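Local coordinates for protease (Helicobacter pylori, PDB 5EUF), which is a zinc-dependent M16 family peptidase that probably cleaves the cytoplasmic domain of human junctional adhesion molecule A, weakening the gastric epithelial barrier, at residues B[231-243]-B[407-419]. Sequence-based numbering, arbitrary orientation.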
loop_
_atom_site.group_PDB
_atom_site.type_symbol
_atom_site.label_atom_id
_atom_site.label_comp_id
_atom_site.label_asym_id
_atom_site.label_seq_id
_atom_site.Cartn_x
_atom_site.Cartn_y
_atom_site.Cartn_z
ATOM N N GLU B 231 -10.459 3.805 -2.286
ATOM C CA GLU B 231 -9.586 4.151 -3.400
ATOM C C GLU B 231 -10.024 5.444 -4.060
ATOM O O GLU B 231 -11.169 5.565 -4.493
ATOM C CB GLU B 231 -9.558 3.031 -4.437
ATOM C CG GLU B 231 -8.242 2.290 -4.500
ATOM C CD GLU B 231 -7.136 3.098 -5.127
ATOM O OE1 GLU B 231 -7.427 3.928 -6.014
ATOM O OE2 GLU B 231 -5.971 2.898 -4.730
ATOM N N PRO B 232 -9.113 6.424 -4.129
ATOM C CA PRO B 232 -9.395 7.645 -4.882
ATOM C C PRO B 232 -9.694 7.306 -6.338
ATOM O O PRO B 232 -9.162 6.316 -6.840
ATOM C CB PRO B 232 -8.098 8.450 -4.748
ATOM C CG PRO B 232 -7.444 7.919 -3.514
ATOM C CD PRO B 232 -7.789 6.464 -3.482
ATOM N N LYS B 233 -10.543 8.093 -6.992
ATOM C CA LYS B 233 -10.856 7.872 -8.399
ATOM C C LYS B 233 -9.570 7.869 -9.213
ATOM O O LYS B 233 -8.728 8.752 -9.054
ATOM C CB LYS B 233 -11.819 8.942 -8.923
ATOM N N GLN B 234 -9.413 6.861 -10.065
ATOM C CA GLN B 234 -8.214 6.746 -10.884
ATOM C C GLN B 234 -8.120 7.934 -11.835
ATOM O O GLN B 234 -9.028 8.199 -12.620
ATOM C CB GLN B 234 -8.202 5.425 -11.655
ATOM C CG GLN B 234 -6.876 5.123 -12.331
ATOM C CD GLN B 234 -6.696 3.648 -12.628
ATOM O OE1 GLN B 234 -7.266 2.792 -11.950
ATOM N NE2 GLN B 234 -5.900 3.343 -13.645
ATOM N N ASP B 235 -7.007 8.651 -11.742
ATOM C CA ASP B 235 -6.838 9.925 -12.423
ATOM C C ASP B 235 -6.007 9.809 -13.699
ATOM O O ASP B 235 -5.416 10.790 -14.150
ATOM C CB ASP B 235 -6.189 10.928 -11.465
ATOM C CG ASP B 235 -5.180 10.273 -10.527
ATOM O OD1 ASP B 235 -4.569 9.253 -10.914
ATOM O OD2 ASP B 235 -5.001 10.775 -9.398
ATOM N N GLY B 236 -5.962 8.612 -14.275
ATOM C CA GLY B 236 -5.156 8.374 -15.460
ATOM C C GLY B 236 -4.504 7.004 -15.480
ATOM O O GLY B 236 -4.512 6.279 -14.482
ATOM N N ALA B 237 -3.926 6.658 -16.626
ATOM C CA ALA B 237 -3.379 5.324 -16.859
ATOM C C ALA B 237 -2.241 4.970 -15.907
ATOM O O ALA B 237 -1.424 5.818 -15.555
ATOM C CB ALA B 237 -2.907 5.203 -18.301
ATOM N N ARG B 238 -2.195 3.707 -15.495
ATOM C CA ARG B 238 -1.115 3.204 -14.651
ATOM C C ARG B 238 -0.485 1.971 -15.286
ATOM O O ARG B 238 -1.189 1.041 -15.671
ATOM C CB ARG B 238 -1.632 2.876 -13.247
ATOM C CG ARG B 238 -2.310 4.045 -12.551
ATOM C CD ARG B 238 -2.935 3.640 -11.224
ATOM N NE ARG B 238 -3.690 4.744 -10.634
ATOM C CZ ARG B 238 -4.409 4.652 -9.520
ATOM N NH1 ARG B 238 -4.480 3.503 -8.863
ATOM N NH2 ARG B 238 -5.064 5.712 -9.063
ATOM N N THR B 239 0.838 1.971 -15.416
ATOM C CA THR B 239 1.537 0.820 -15.983
ATOM C C THR B 239 2.681 0.330 -15.099
ATOM O O THR B 239 3.192 1.060 -14.245
ATOM C CB THR B 239 2.122 1.122 -17.381
ATOM O OG1 THR B 239 3.258 1.987 -17.252
ATOM C CG2 THR B 239 1.081 1.762 -18.283
ATOM N N ALA B 240 3.077 -0.915 -15.332
ATOM C CA ALA B 240 4.178 -1.538 -14.620
ATOM C C ALA B 240 4.706 -2.717 -15.427
ATOM O O ALA B 240 3.933 -3.533 -15.927
ATOM C CB ALA B 240 3.734 -1.989 -13.242
ATOM N N VAL B 241 6.023 -2.797 -15.568
ATOM C CA VAL B 241 6.636 -3.923 -16.255
ATOM C C VAL B 241 7.275 -4.854 -15.237
ATOM O O VAL B 241 7.987 -4.407 -14.339
ATOM C CB VAL B 241 7.692 -3.460 -17.276
ATOM C CG1 VAL B 241 8.459 -4.651 -17.826
ATOM C CG2 VAL B 241 7.031 -2.678 -18.399
ATOM N N VAL B 242 7.007 -6.150 -15.365
ATOM C CA VAL B 242 7.589 -7.125 -14.453
ATOM C C VAL B 242 8.501 -8.109 -15.181
ATOM O O VAL B 242 8.035 -8.972 -15.923
ATOM C CB VAL B 242 6.500 -7.908 -13.702
ATOM C CG1 VAL B 242 7.129 -8.982 -12.829
ATOM C CG2 VAL B 242 5.656 -6.960 -12.866
ATOM N N HIS B 243 9.804 -7.961 -14.970
ATOM C CA HIS B 243 10.776 -8.902 -15.505
ATOM C C HIS B 243 11.000 -10.044 -14.518
ATOM O O HIS B 243 11.411 -9.820 -13.379
ATOM C CB HIS B 243 12.102 -8.204 -15.817
ATOM C CG HIS B 243 12.072 -7.378 -17.065
ATOM N ND1 HIS B 243 12.261 -7.919 -18.318
ATOM C CD2 HIS B 243 11.882 -6.050 -17.251
ATOM C CE1 HIS B 243 12.184 -6.960 -19.224
ATOM N NE2 HIS B 243 11.954 -5.817 -18.604
ATOM N N PHE B 407 -14.318 1.601 -20.057
ATOM C CA PHE B 407 -13.130 1.182 -20.793
ATOM C C PHE B 407 -12.396 2.382 -21.380
ATOM O O PHE B 407 -12.140 2.446 -22.585
ATOM C CB PHE B 407 -13.493 0.182 -21.893
ATOM C CG PHE B 407 -14.094 -1.096 -21.377
ATOM C CD1 PHE B 407 -13.854 -1.517 -20.077
ATOM C CD2 PHE B 407 -14.901 -1.876 -22.189
ATOM C CE1 PHE B 407 -14.408 -2.692 -19.597
ATOM C CE2 PHE B 407 -15.457 -3.051 -21.716
ATOM C CZ PHE B 407 -15.210 -3.460 -20.418
ATOM N N LYS B 408 -12.070 3.334 -20.510
ATOM C CA LYS B 408 -11.253 4.485 -20.869
ATOM C C LYS B 408 -9.844 4.304 -20.318
ATOM O O LYS B 408 -9.663 3.715 -19.253
ATOM C CB LYS B 408 -11.869 5.780 -20.336
ATOM C CG LYS B 408 -13.257 6.076 -20.876
ATOM C CD LYS B 408 -13.657 7.525 -20.619
ATOM C CE LYS B 408 -14.755 7.637 -19.571
ATOM N NZ LYS B 408 -14.313 7.161 -18.233
ATOM N N ASP B 409 -8.852 4.811 -21.041
ATOM C CA ASP B 409 -7.456 4.676 -20.627
ATOM C C ASP B 409 -7.190 5.306 -19.259
ATOM O O ASP B 409 -6.325 4.846 -18.512
ATOM C CB ASP B 409 -6.529 5.291 -21.679
ATOM C CG ASP B 409 -7.040 6.618 -22.203
ATOM O OD1 ASP B 409 -7.768 7.313 -21.463
ATOM O OD2 ASP B 409 -6.716 6.966 -23.360
ATOM N N THR B 410 -7.949 6.347 -18.929
ATOM C CA THR B 410 -7.792 7.045 -17.656
ATOM C C THR B 410 -8.157 6.167 -16.457
ATOM O O THR B 410 -7.864 6.515 -15.315
ATOM C CB THR B 410 -8.647 8.326 -17.614
ATOM O OG1 THR B 410 -10.027 7.992 -17.813
ATOM C CG2 THR B 410 -8.202 9.300 -18.695
ATOM N N GLN B 411 -8.802 5.035 -16.721
ATOM C CA GLN B 411 -9.123 4.069 -15.675
ATOM C C GLN B 411 -8.414 2.748 -15.945
ATOM O O GLN B 411 -8.701 1.732 -15.308
ATOM C CB GLN B 411 -10.632 3.841 -15.586
ATOM C CG GLN B 411 -11.445 5.097 -15.362
ATOM C CD GLN B 411 -12.932 4.812 -15.315
ATOM O OE1 GLN B 411 -13.349 3.672 -15.097
ATOM N NE2 GLN B 411 -13.741 5.845 -15.524
ATOM N N SER B 412 -7.486 2.770 -16.896
ATOM C CA SER B 412 -6.795 1.559 -17.310
ATOM C C SER B 412 -5.568 1.284 -16.454
ATOM O O SER B 412 -4.855 2.197 -16.046
ATOM C CB SER B 412 -6.385 1.649 -18.782
ATOM O OG SER B 412 -5.294 2.537 -18.955
ATOM N N THR B 413 -5.341 0.005 -16.184
ATOM C CA THR B 413 -4.132 -0.451 -15.520
ATOM C C THR B 413 -3.529 -1.568 -16.356
ATOM O O THR B 413 -4.218 -2.521 -16.714
ATOM C CB THR B 413 -4.414 -0.952 -14.096
ATOM O OG1 THR B 413 -5.039 0.091 -13.334
ATOM C CG2 THR B 413 -3.120 -1.381 -13.418
ATOM N N THR B 414 -2.249 -1.442 -16.679
ATOM C CA THR B 414 -1.598 -2.389 -17.571
ATOM C C THR B 414 -0.306 -2.933 -16.974
ATOM O O THR B 414 0.578 -2.172 -16.590
ATOM C CB THR B 414 -1.290 -1.745 -18.931
ATOM O OG1 THR B 414 -2.503 -1.253 -19.515
ATOM C CG2 THR B 414 -0.653 -2.752 -19.865
ATOM N N VAL B 415 -0.197 -4.256 -16.900
ATOM C CA VAL B 415 1.009 -4.886 -16.373
ATOM C C VAL B 415 1.588 -5.886 -17.367
ATOM O O VAL B 415 0.901 -6.810 -17.802
ATOM C CB VAL B 415 0.733 -5.600 -15.036
ATOM C CG1 VAL B 415 1.982 -6.318 -14.546
ATOM C CG2 VAL B 415 0.242 -4.603 -13.997
ATOM N N PHE B 416 2.855 -5.691 -17.725
ATOM C CA PHE B 416 3.542 -6.573 -18.664
ATOM C C PHE B 416 4.409 -7.598 -17.938
ATOM O O PHE B 416 5.071 -7.276 -16.950
ATOM C CB PHE B 416 4.409 -5.760 -19.627
ATOM C CG PHE B 416 3.634 -4.810 -20.494
ATOM C CD1 PHE B 416 2.504 -5.233 -21.173
ATOM C CD2 PHE B 416 4.037 -3.490 -20.628
ATOM C CE1 PHE B 416 1.791 -4.355 -21.973
ATOM C CE2 PHE B 416 3.330 -2.609 -21.425
ATOM C CZ PHE B 416 2.206 -3.042 -22.098
ATOM N N LEU B 417 4.410 -8.830 -18.436
ATOM C CA LEU B 417 5.256 -9.873 -17.868
ATOM C C LEU B 417 6.317 -10.315 -18.871
ATOM O O LEU B 417 6.003 -10.878 -19.917
ATOM C CB LEU B 417 4.414 -11.065 -17.423
ATOM C CG LEU B 417 5.132 -12.059 -16.512
ATOM C CD1 LEU B 417 5.700 -11.346 -15.299
ATOM C CD2 LEU B 417 4.187 -13.168 -16.088
ATOM N N LYS B 418 7.576 -10.049 -18.538
ATOM C CA LYS B 418 8.700 -10.320 -19.426
ATOM C C LYS B 418 9.810 -11.051 -18.667
ATOM O O LYS B 418 9.760 -11.137 -17.441
ATOM C CB LYS B 418 9.225 -9.007 -20.014
ATOM C CG LYS B 418 8.218 -8.239 -20.840
ATOM C CD LYS B 418 8.823 -6.946 -21.357
ATOM C CE LYS B 418 7.875 -6.241 -22.307
ATOM N NZ LYS B 418 8.483 -5.012 -22.887
ATOM N N PRO B 419 10.803 -11.607 -19.381
ATOM C CA PRO B 419 10.907 -11.811 -20.832
ATOM C C PRO B 419 10.246 -13.112 -21.265
ATOM O O PRO B 419 10.654 -14.164 -20.774
ATOM C CB PRO B 419 12.424 -11.863 -21.078
ATOM C CG PRO B 419 13.058 -11.395 -19.791
ATOM C CD PRO B 419 12.104 -11.807 -18.727
#
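V242 sets CG1 opposite its own backbone N (chi1 176°), and L417 turns its CG the same way (chi1 -166°). With these torsions CD1 of L417 lies 3.7 Å from CG1 of V242. The other branch of V242, CG2, lies 4.1 Å from CG1 of V415. Helix 142-154 packs on this face, against A240, T413 and V415. On the other face, CG2 of V241 meets the edge of the F416 ring, 3.8 Å from CD2 and in the ring plane. F416 also touches helix 323-338. The strands 238-243 and 412-418 run parallel, 14° apart. R238, A240 and V242 each donate N-H to, and accept through O from, strand 412-418. The bonds run from R238 N to S412 O (3.1 Å) through to K418 N to V242 O (2.9 Å). In the mixed sheet of the C-terminal M16 domain, strand 412-418 lies between 238-243 and 251-258. Within this chain 238-243 is an outermost strand, but R238 to A240 pair antiparallel with the second subunit, continuing the sheet. At the C-terminal end of both strands, CB of K418 lies 3.6 Å from ND1 of H243, while the K418 amine forms a salt bridge with E324. At the start of the pair, Q234 reaches across, extended beyond CG, and NE2 gives T413 OG1 a weak hydrogen bond (3.4 Å); its OE1 accepts a hydrogen bond from K257 NZ.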